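Long-range contacts in lipoprotein (Colwellia psychrerythraea, PDB 3O0Y), which is of unknown function but belongs to the DUF885 family in the Peptidase_MA clan of metallopeptidase-like proteins and is probably tethered to a membrane as a lipoprotein: residues G365-V370 / T434-E439; R379-Y384 / H444-A449; N467-G472 / N590-M595. All coordinates share one frame; numbering follows the deposited sequence.

Contact 1 of 3, residues G365-V370 / T434-E439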
loop_
_atom_site.group_PDB
_atom_site.type_symbol
_atom_site.label_atom_id
_atom_site.label_comp_id
_atom_site.label_asym_id
_atom_site.label_seq_id
_atom_site.Cartn_x
_atom_site.Cartn_y
_atom_site.Cartn_z
ATOM N N GLY A 365 -6.801 11.168 -20.383
ATOM C CA GLY A 365 -8.107 11.653 -20.674
ATOM C C GLY A 365 -9.133 11.289 -19.597
ATOM O O GLY A 365 -10.019 12.116 -19.259
ATOM N N TYR A 366 -9.030 10.077 -19.072
ATOM C CA TYR A 366 -9.953 9.679 -18.023
ATOM C C TYR A 366 -9.795 10.568 -16.792
ATOM O O TYR A 366 -10.808 10.905 -16.128
ATOM C CB TYR A 366 -9.825 8.211 -17.624
ATOM C CG TYR A 366 -10.083 7.179 -18.697
ATOM C CD1 TYR A 366 -10.997 7.407 -19.721
ATOM C CD2 TYR A 366 -9.382 5.978 -18.694
ATOM C CE1 TYR A 366 -11.187 6.456 -20.714
ATOM C CE2 TYR A 366 -9.584 4.999 -19.668
ATOM C CZ TYR A 366 -10.493 5.255 -20.692
ATOM O OH TYR A 366 -10.762 4.318 -21.699
ATOM N N ILE A 367 -8.546 10.826 -16.397
ATOM C CA ILE A 367 -8.255 11.682 -15.196
ATOM C C ILE A 367 -8.826 13.047 -15.414
ATOM O O ILE A 367 -9.524 13.568 -14.532
ATOM C CB ILE A 367 -6.763 11.741 -14.882
ATOM C CG1 ILE A 367 -6.282 10.365 -14.558
ATOM C CG2 ILE A 367 -6.489 12.743 -13.694
ATOM C CD1 ILE A 367 -4.778 10.281 -14.379
ATOM N N THR A 368 -8.581 13.656 -16.579
ATOM C CA THR A 368 -9.031 14.997 -16.850
ATOM C C THR A 368 -10.556 15.099 -16.770
ATOM O O THR A 368 -11.107 16.082 -16.192
ATOM C CB THR A 368 -8.506 15.467 -18.253
ATOM O OG1 THR A 368 -7.080 15.410 -18.205
ATOM C CG2 THR A 368 -9.014 16.862 -18.612
ATOM N N GLU A 369 -11.229 14.163 -17.436
ATOM C CA GLU A 369 -12.672 14.174 -17.480
ATOM C C GLU A 369 -13.280 14.013 -16.080
ATOM O O GLU A 369 -14.167 14.743 -15.717
ATOM C CB GLU A 369 -13.171 13.095 -18.427
ATOM C CG GLU A 369 -14.684 12.920 -18.447
ATOM C CD GLU A 369 -15.065 11.634 -19.273
ATOM O OE1 GLU A 369 -14.444 10.505 -19.102
ATOM O OE2 GLU A 369 -15.928 11.805 -20.155
ATOM N N VAL A 370 -12.868 13.005 -15.324
ATOM C CA VAL A 370 -13.511 12.744 -14.033
ATOM C C VAL A 370 -13.242 13.888 -13.058
ATOM O O VAL A 370 -14.074 14.213 -12.262
ATOM C CB VAL A 370 -13.122 11.380 -13.433
ATOM C CG1 VAL A 370 -11.590 11.308 -12.952
ATOM C CG2 VAL A 370 -14.131 11.017 -12.305
ATOM N N THR A 434 -11.711 1.914 -14.316
ATOM C CA THR A 434 -11.866 1.691 -12.884
ATOM C C THR A 434 -10.526 1.770 -12.166
ATOM O O THR A 434 -10.414 2.309 -11.053
ATOM C CB THR A 434 -12.673 0.428 -12.563
ATOM O OG1 THR A 434 -13.252 0.609 -11.246
ATOM C CG2 THR A 434 -11.819 -0.863 -12.697
ATOM N N LEU A 435 -9.482 1.247 -12.819
ATOM C CA LEU A 435 -8.118 1.298 -12.238
ATOM C C LEU A 435 -7.699 2.747 -12.076
ATOM O O LEU A 435 -7.107 3.140 -11.061
ATOM C CB LEU A 435 -7.156 0.543 -13.087
ATOM C CG LEU A 435 -5.713 0.533 -12.597
ATOM C CD1 LEU A 435 -5.698 -0.236 -11.219
ATOM C CD2 LEU A 435 -4.810 -0.126 -13.640
ATOM N N THR A 436 -8.028 3.549 -13.081
ATOM C CA THR A 436 -7.612 4.929 -13.106
ATOM C C THR A 436 -8.350 5.775 -12.039
ATOM O O THR A 436 -7.748 6.683 -11.375
ATOM C CB THR A 436 -7.769 5.505 -14.504
ATOM O OG1 THR A 436 -6.924 4.791 -15.428
ATOM C CG2 THR A 436 -7.544 7.003 -14.535
ATOM N N TYR A 437 -9.630 5.454 -11.819
ATOM C CA TYR A 437 -10.343 6.083 -10.729
ATOM C C TYR A 437 -9.858 5.688 -9.389
ATOM O O TYR A 437 -9.783 6.518 -8.453
ATOM C CB TYR A 437 -11.856 5.897 -10.891
ATOM C CG TYR A 437 -12.433 6.321 -12.231
ATOM C CD1 TYR A 437 -11.962 7.427 -12.946
ATOM C CD2 TYR A 437 -13.442 5.579 -12.837
ATOM C CE1 TYR A 437 -12.452 7.755 -14.143
ATOM C CE2 TYR A 437 -13.971 5.951 -14.010
ATOM C CZ TYR A 437 -13.480 7.017 -14.692
ATOM O OH TYR A 437 -13.975 7.338 -15.969
ATOM N N HIS A 438 -9.494 4.413 -9.234
ATOM C CA HIS A 438 -8.969 3.889 -8.019
ATOM C C HIS A 438 -7.635 4.503 -7.624
ATOM O O HIS A 438 -7.472 4.937 -6.458
ATOM C CB HIS A 438 -8.766 2.422 -8.235
ATOM C CG HIS A 438 -8.254 1.686 -7.039
ATOM N ND1 HIS A 438 -6.942 1.627 -6.688
ATOM C CD2 HIS A 438 -8.928 1.078 -6.021
ATOM C CE1 HIS A 438 -6.778 0.828 -5.657
ATOM N NE2 HIS A 438 -7.975 0.557 -5.160
ATOM N N GLU A 439 -6.737 4.648 -8.600
ATOM C CA GLU A 439 -5.364 5.083 -8.309
ATOM C C GLU A 439 -5.247 6.575 -8.190
ATOM O O GLU A 439 -4.435 7.121 -7.403
ATOM C CB GLU A 439 -4.384 4.524 -9.315
ATOM C CG GLU A 439 -4.240 2.967 -9.393
ATOM C CD GLU A 439 -3.759 2.285 -8.168
ATOM O OE1 GLU A 439 -3.449 2.930 -7.181
ATOM O OE2 GLU A 439 -3.721 1.039 -8.233
HETATM O O HOH W 1 -13.150 9.704 -16.972
#
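Thr436 pushes its methyl into the side of helix 353-373, where CG2 meets Ile367 CG1 at 3.6 Å and Tyr366 CB at 4.0 Å. The threonine's CG2 is trans to its own backbone nitrogen, which carries the methyl out to the neighbouring helix. Its OG1, lying at the edge of the Tyr366 ring, is bonded to Tyr417 OH of strand 416-419 and to Leu432 O. Next in sequence, Tyr437 reaches Val370, one turn beyond Tyr366: both CB and CG1 of the valine come within 3.8 Å of Tyr437 CE1, and Met486 touches both residues. This is the close-packed half of the contact. The two helices cross at -61°, their axes 9.8 Å apart at the segments, so side chains engage over little more than a turn.

The second helix, 432-439, ends in His438 and Glu439, the opening of the HExxPGHH sequence that recalls the metal-binding helices of the Peptidase_MA clan.

At the hydroxyl end of the ring, in its plane, the fit gives way to water. Tyr437 OH donates to a water at 2.7 Å, and the same water donates to Tyr366 O at 2.8 Å and to Glu369 OE1 at 2.6 Å. The water links groups that do not bond directly, Glu369 OE1 being 4.5 Å from Tyr437 OH. Glu369 is itself exposed, and a glycerol, probably from the crystallisation liquor, lies beside the Tyr366 side chain.

Contact 2 of 3, residues R379-Y384 / H444-A449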
loop_
_atom_site.group_PDB
_atom_site.type_symbol
_atom_site.label_atom_id
_atom_site.label_comp_id
_atom_site.label_asym_id
_atom_site.label_seq_id
_atom_site.Cartn_x
_atom_site.Cartn_y
_atom_site.Cartn_z
ATOM N N ARG A 379 -15.720 19.222 -3.628
ATOM C CA ARG A 379 -15.664 20.646 -3.809
ATOM C C ARG A 379 -14.324 21.259 -3.274
ATOM O O ARG A 379 -14.066 22.470 -3.497
ATOM C CB ARG A 379 -16.842 21.299 -3.125
ATOM C CG ARG A 379 -18.196 20.911 -3.650
ATOM C CD ARG A 379 -19.248 21.544 -2.755
ATOM N NE ARG A 379 -19.044 21.116 -1.355
ATOM C CZ ARG A 379 -19.812 21.448 -0.312
ATOM N NH1 ARG A 379 -20.896 22.241 -0.448
ATOM N NH2 ARG A 379 -19.512 20.950 0.868
ATOM N N THR A 380 -13.524 20.472 -2.581
ATOM C CA THR A 380 -12.209 20.908 -2.069
ATOM C C THR A 380 -11.120 20.196 -2.896
ATOM O O THR A 380 -10.956 18.976 -2.866
ATOM C CB THR A 380 -12.065 20.563 -0.595
ATOM O OG1 THR A 380 -13.088 21.258 0.142
ATOM C CG2 THR A 380 -10.714 21.059 -0.108
ATOM N N THR A 381 -10.360 20.968 -3.656
ATOM C CA THR A 381 -9.278 20.446 -4.511
ATOM C C THR A 381 -7.985 20.417 -3.735
ATOM O O THR A 381 -7.578 21.435 -3.157
ATOM C CB THR A 381 -9.083 21.311 -5.773
ATOM O OG1 THR A 381 -10.314 21.319 -6.499
ATOM C CG2 THR A 381 -7.959 20.760 -6.640
ATOM N N PRO A 382 -7.325 19.275 -3.734
ATOM C CA PRO A 382 -6.070 19.208 -2.989
ATOM C C PRO A 382 -4.967 19.992 -3.709
ATOM O O PRO A 382 -5.087 20.256 -4.901
ATOM C CB PRO A 382 -5.731 17.750 -2.988
ATOM C CG PRO A 382 -6.495 17.159 -4.103
ATOM C CD PRO A 382 -7.711 17.963 -4.298
ATOM N N SER A 383 -3.912 20.373 -2.989
ATOM C CA SER A 383 -2.858 21.231 -3.547
ATOM C C SER A 383 -1.760 20.476 -4.365
ATOM O O SER A 383 -0.736 21.090 -4.730
ATOM C CB SER A 383 -2.140 21.974 -2.427
ATOM O OG SER A 383 -1.378 21.049 -1.648
ATOM N N TYR A 384 -1.987 19.203 -4.687
ATOM C CA TYR A 384 -1.060 18.349 -5.394
ATOM C C TYR A 384 -1.726 17.791 -6.650
ATOM O O TYR A 384 -2.900 17.491 -6.601
ATOM C CB TYR A 384 -0.636 17.156 -4.547
ATOM C CG TYR A 384 -0.084 17.487 -3.215
ATOM C CD1 TYR A 384 1.308 17.456 -2.976
ATOM C CD2 TYR A 384 -0.919 17.649 -2.114
ATOM C CE1 TYR A 384 1.797 17.702 -1.710
ATOM C CE2 TYR A 384 -0.402 17.901 -0.827
ATOM C CZ TYR A 384 0.963 17.936 -0.665
ATOM O OH TYR A 384 1.502 18.123 0.577
ATOM N N HIS A 444 -7.094 7.153 -4.691
ATOM C CA HIS A 444 -5.949 7.342 -3.826
ATOM C C HIS A 444 -5.352 8.728 -3.871
ATOM O O HIS A 444 -5.077 9.279 -2.805
ATOM C CB HIS A 444 -4.845 6.363 -4.132
ATOM C CG HIS A 444 -5.075 4.953 -3.663
ATOM N ND1 HIS A 444 -5.681 4.643 -2.450
ATOM C CD2 HIS A 444 -4.743 3.775 -4.240
ATOM C CE1 HIS A 444 -5.666 3.320 -2.302
ATOM N NE2 HIS A 444 -5.110 2.772 -3.368
ATOM N N HIS A 445 -5.109 9.298 -5.041
ATOM C CA HIS A 445 -4.460 10.608 -5.110
ATOM C C HIS A 445 -5.321 11.683 -4.434
ATOM O O HIS A 445 -4.860 12.467 -3.581
ATOM C CB HIS A 445 -4.129 11.016 -6.551
ATOM C CG HIS A 445 -3.559 12.407 -6.609
ATOM N ND1 HIS A 445 -2.288 12.670 -6.139
ATOM C CD2 HIS A 445 -4.130 13.614 -6.882
ATOM C CE1 HIS A 445 -2.071 13.988 -6.203
ATOM N NE2 HIS A 445 -3.180 14.595 -6.629
ATOM N N TRP A 446 -6.610 11.722 -4.764
ATOM C CA TRP A 446 -7.468 12.749 -4.253
ATOM C C TRP A 446 -7.475 12.660 -2.700
ATOM O O TRP A 446 -7.352 13.674 -2.018
ATOM C CB TRP A 446 -8.865 12.633 -4.851
ATOM C CG TRP A 446 -9.720 13.870 -4.712
ATOM C CD1 TRP A 446 -10.750 14.063 -3.827
ATOM C CD2 TRP A 446 -9.699 15.013 -5.555
ATOM N NE1 TRP A 446 -11.351 15.255 -4.068
ATOM C CE2 TRP A 446 -10.724 15.872 -5.106
ATOM C CE3 TRP A 446 -8.913 15.392 -6.649
ATOM C CZ2 TRP A 446 -10.994 17.091 -5.705
ATOM C CZ3 TRP A 446 -9.192 16.594 -7.230
ATOM C CH2 TRP A 446 -10.251 17.405 -6.809
ATOM N N GLN A 447 -7.597 11.451 -2.188
ATOM C CA GLN A 447 -7.727 11.229 -0.741
ATOM C C GLN A 447 -6.434 11.520 -0.033
ATOM O O GLN A 447 -6.415 12.356 0.907
ATOM C CB GLN A 447 -8.220 9.831 -0.457
ATOM C CG GLN A 447 -8.334 9.433 0.980
ATOM C CD GLN A 447 -7.044 8.918 1.526
ATOM O OE1 GLN A 447 -6.575 7.863 1.136
ATOM N NE2 GLN A 447 -6.533 9.610 2.592
ATOM N N ILE A 448 -5.356 10.919 -0.524
ATOM C CA ILE A 448 -4.021 11.108 0.144
ATOM C C ILE A 448 -3.560 12.571 0.115
ATOM O O ILE A 448 -3.081 13.120 1.086
ATOM C CB ILE A 448 -2.999 10.161 -0.482
ATOM C CG1 ILE A 448 -3.278 8.754 0.035
ATOM C CG2 ILE A 448 -1.514 10.571 -0.215
ATOM C CD1 ILE A 448 -2.577 7.673 -0.699
ATOM N N ALA A 449 -3.699 13.222 -1.019
ATOM C CA ALA A 449 -3.345 14.595 -1.140
ATOM C C ALA A 449 -4.168 15.520 -0.246
ATOM O O ALA A 449 -3.624 16.414 0.443
ATOM C CB ALA A 449 -3.457 15.035 -2.666
HETATM O O HOH W 2 -13.040 17.161 -2.441
#
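The helix that begins with the last two histidines of the HExxPGHH sequence, His444 and His445, receives an extended loop here, with Pro382 set on Trp446 and Tyr384 joined to His445. Pro382 CD sits squarely over one face of the indole, 3.4 Å from the centroid of the six-membered ring of Trp446 and only 5° off its normal, a CH-pi contact with the proline standing at about a right angle to the tryptophan side chain. Thr380 O approaches Trp446 CZ2 obliquely to 3.4 Å. A water gives the same carbonyl a hydrogen bond and accepts one from Trp446 NE1, at 3.0 Å, so the indole nitrogen is tied to the loop without touching it directly.

Farther along, His445 NE2 donates to Tyr384 O at 2.9 Å with an N-H...O angle of 158°. The oxygen lies in the imidazole plane, but the nitrogen arrives from well above the carbonyl plane rather than along a lone pair. With CG trans to the backbone nitrogen (chi1 176°), the His445 ring swings out toward the loop; its ND1 bonds to Tyr404 OH, and the two partners together fix its rotation. Ala449 fills the corner between: its CB packs on Pro382 CB at 3.6 Å and on Tyr384 CD2 at 3.7 Å, while also lying over a face of the His445 ring one turn back.

The loop runs from helix 353-373 to strand 387-390. Phe378 meets the Trp446 ring nearly perpendicularly, Tyr384 OH bonds to Val409 O, and Arg379 forms a salt bridge to Asp585 on helix 580-588, while Tyr404 belongs to strand 402-405.

Contact 3 of 3, residues N467-G472 / N590-M595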
loop_
_atom_site.group_PDB
_atom_site.type_symbol
_atom_site.label_atom_id
_atom_site.label_comp_id
_atom_site.label_asym_id
_atom_site.label_seq_id
_atom_site.Cartn_x
_atom_site.Cartn_y
_atom_site.Cartn_z
ATOM N N ASN A 467 -5.390 1.132 6.658
ATOM C CA ASN A 467 -5.657 0.327 5.451
ATOM C C ASN A 467 -7.143 0.268 5.065
ATOM O O ASN A 467 -7.471 0.348 3.875
ATOM C CB ASN A 467 -5.105 -1.105 5.722
ATOM C CG ASN A 467 -5.084 -1.984 4.525
ATOM O OD1 ASN A 467 -4.373 -1.727 3.557
ATOM N ND2 ASN A 467 -5.797 -3.103 4.615
ATOM N N ALA A 468 -8.054 0.061 6.033
ATOM C CA ALA A 468 -9.463 -0.079 5.729
ATOM C C ALA A 468 -10.006 1.243 5.222
ATOM O O ALA A 468 -10.709 1.283 4.221
ATOM C CB ALA A 468 -10.236 -0.596 6.931
ATOM N N TYR A 469 -9.578 2.318 5.823
ATOM C CA TYR A 469 -9.976 3.655 5.330
ATOM C C TYR A 469 -9.467 3.892 3.909
ATOM O O TYR A 469 -10.195 4.365 3.030
ATOM C CB TYR A 469 -9.496 4.765 6.280
ATOM C CG TYR A 469 -9.833 6.144 5.796
ATOM C CD1 TYR A 469 -10.896 6.846 6.260
ATOM C CD2 TYR A 469 -8.989 6.747 4.891
ATOM C CE1 TYR A 469 -11.172 8.119 5.797
ATOM C CE2 TYR A 469 -9.281 7.993 4.378
ATOM C CZ TYR A 469 -10.322 8.687 4.864
ATOM O OH TYR A 469 -10.586 9.974 4.381
ATOM N N THR A 470 -8.182 3.703 3.734
ATOM C CA THR A 470 -7.445 4.057 2.530
ATOM C C THR A 470 -7.883 3.185 1.355
ATOM O O THR A 470 -8.219 3.751 0.299
ATOM C CB THR A 470 -5.906 4.052 2.729
ATOM O OG1 THR A 470 -5.598 4.907 3.846
ATOM C CG2 THR A 470 -5.209 4.583 1.423
ATOM N N GLU A 471 -7.924 1.876 1.514
ATOM C CA GLU A 471 -8.352 1.018 0.469
ATOM C C GLU A 471 -9.858 1.040 0.311
ATOM O O GLU A 471 -10.319 0.988 -0.853
ATOM C CB GLU A 471 -7.867 -0.405 0.755
ATOM C CG GLU A 471 -6.389 -0.479 0.912
ATOM C CD GLU A 471 -5.560 0.068 -0.299
ATOM O OE1 GLU A 471 -6.091 0.383 -1.419
ATOM O OE2 GLU A 471 -4.342 0.258 -0.065
ATOM N N GLY A 472 -10.623 1.136 1.412
ATOM C CA GLY A 472 -12.030 1.217 1.322
ATOM C C GLY A 472 -12.479 2.488 0.611
ATOM O O GLY A 472 -13.414 2.446 -0.224
ATOM N N ASN A 590 -11.045 15.159 7.207
ATOM C CA ASN A 590 -10.536 14.809 8.503
ATOM C C ASN A 590 -9.452 13.740 8.469
ATOM O O ASN A 590 -8.982 13.301 9.514
ATOM C CB ASN A 590 -11.707 14.426 9.442
ATOM C CG ASN A 590 -12.751 15.550 9.546
ATOM O OD1 ASN A 590 -12.417 16.614 10.059
ATOM N ND2 ASN A 590 -13.947 15.350 9.060
ATOM N N GLY A 591 -8.983 13.379 7.286
ATOM C CA GLY A 591 -7.847 12.473 7.148
ATOM C C GLY A 591 -8.239 11.016 7.288
ATOM O O GLY A 591 -9.351 10.681 7.660
ATOM N N ALA A 592 -7.267 10.150 7.068
ATOM C CA ALA A 592 -7.433 8.730 7.252
ATOM C C ALA A 592 -7.552 8.434 8.739
ATOM O O ALA A 592 -6.746 8.900 9.552
ATOM C CB ALA A 592 -6.193 7.932 6.634
ATOM N N VAL A 593 -8.577 7.683 9.098
ATOM C CA VAL A 593 -8.953 7.461 10.522
ATOM C C VAL A 593 -9.527 6.034 10.673
ATOM O O VAL A 593 -9.972 5.424 9.725
ATOM C CB VAL A 593 -10.018 8.484 10.975
ATOM C CG1 VAL A 593 -9.425 9.948 11.126
ATOM C CG2 VAL A 593 -11.237 8.518 9.943
ATOM N N PRO A 594 -9.566 5.517 11.900
ATOM C CA PRO A 594 -10.336 4.312 12.187
ATOM C C PRO A 594 -11.783 4.541 11.929
ATOM O O PRO A 594 -12.281 5.681 12.008
ATOM C CB PRO A 594 -10.092 4.082 13.683
ATOM C CG PRO A 594 -9.087 5.024 14.109
ATOM C CD PRO A 594 -8.970 6.110 13.113
ATOM N N MET A 595 -12.477 3.486 11.536
ATOM C CA MET A 595 -13.904 3.548 11.359
ATOM C C MET A 595 -14.689 4.166 12.508
ATOM O O MET A 595 -15.667 4.891 12.278
ATOM C CB MET A 595 -14.465 2.192 10.900
ATOM C CG MET A 595 -13.987 1.763 9.377
ATOM S SD MET A 595 -14.424 2.816 7.959
ATOM C CE MET A 595 -12.819 3.699 7.849
HETATM O O HOH W 3 -9.636 2.604 9.056
#
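Tyr469 lays its ring against the loop backbone at Ala592, and its side chain makes most of the contacts. CG is trans to the backbone nitrogen (chi1 178°), sending the phenol out from the first turn of helix 467-483 toward the loop. Ala592 CA stands over one face, 3.5 Å from the ring centroid and 15° off the normal in a CH-pi contact. Val593 N lies over that face too, nearer the rim. The alanine methyl adds to this, Ala592 CB lying 3.5 Å from Tyr469 CD2. Toward the phenol end, Gly591 O comes to 3.6 Å from Tyr469 CZ, while the hydroxyl itself bonds to Val587 O at the end of helix 580-588. The ring is thus covered on a face and held at its tip.

Val593 adds CG2, its branch lying between backbone N and carbonyl carbon, at 4.1 Å from Tyr469 CD1. Met595 works differently: its chain is bent at chi2 and again at chi3 (98°), which folds the terminal methyl back so that Met595 CE touches Tyr469 CB at 3.8 Å, close to the plane of the ring. No direct hydrogen bond joins the two segments. A water donates to Val593 O at 2.9 Å and accepts a weak bond of 3.2 Å from Tyr469 N.

Pro594 is the N-cap of helix 595-608, and Met595 N, in its first turn, bonds to Asp297 OD2. Helix 444-452 flanks the contact, with Gln447 touching Tyr469 and Thr470 and Asn451 touching Ala592, and Met595 also meets Lys562 of helix 555-574.

From the N terminus, helix 353-373 comes first and then the loop 379-384; both wait for partners beyond the small three-stranded sheet. Contact 1 closes a loop of 63 residues at helix 432-439, and contact 2 closes one of 59 at helix 444-452, so the two cross, their segments alternating along the chain. Backbone hydrogen bonds, probably His444 N to His438 O and His445 N to Glu439 O, join them. Contact 3 opens afterwards, in series, and spans 117 mostly helical residues to reach 590-595. His438 and His444 lie near Glu471 of helix 467-483, an assembly consistent with the metal sites of the Peptidase_MA clan.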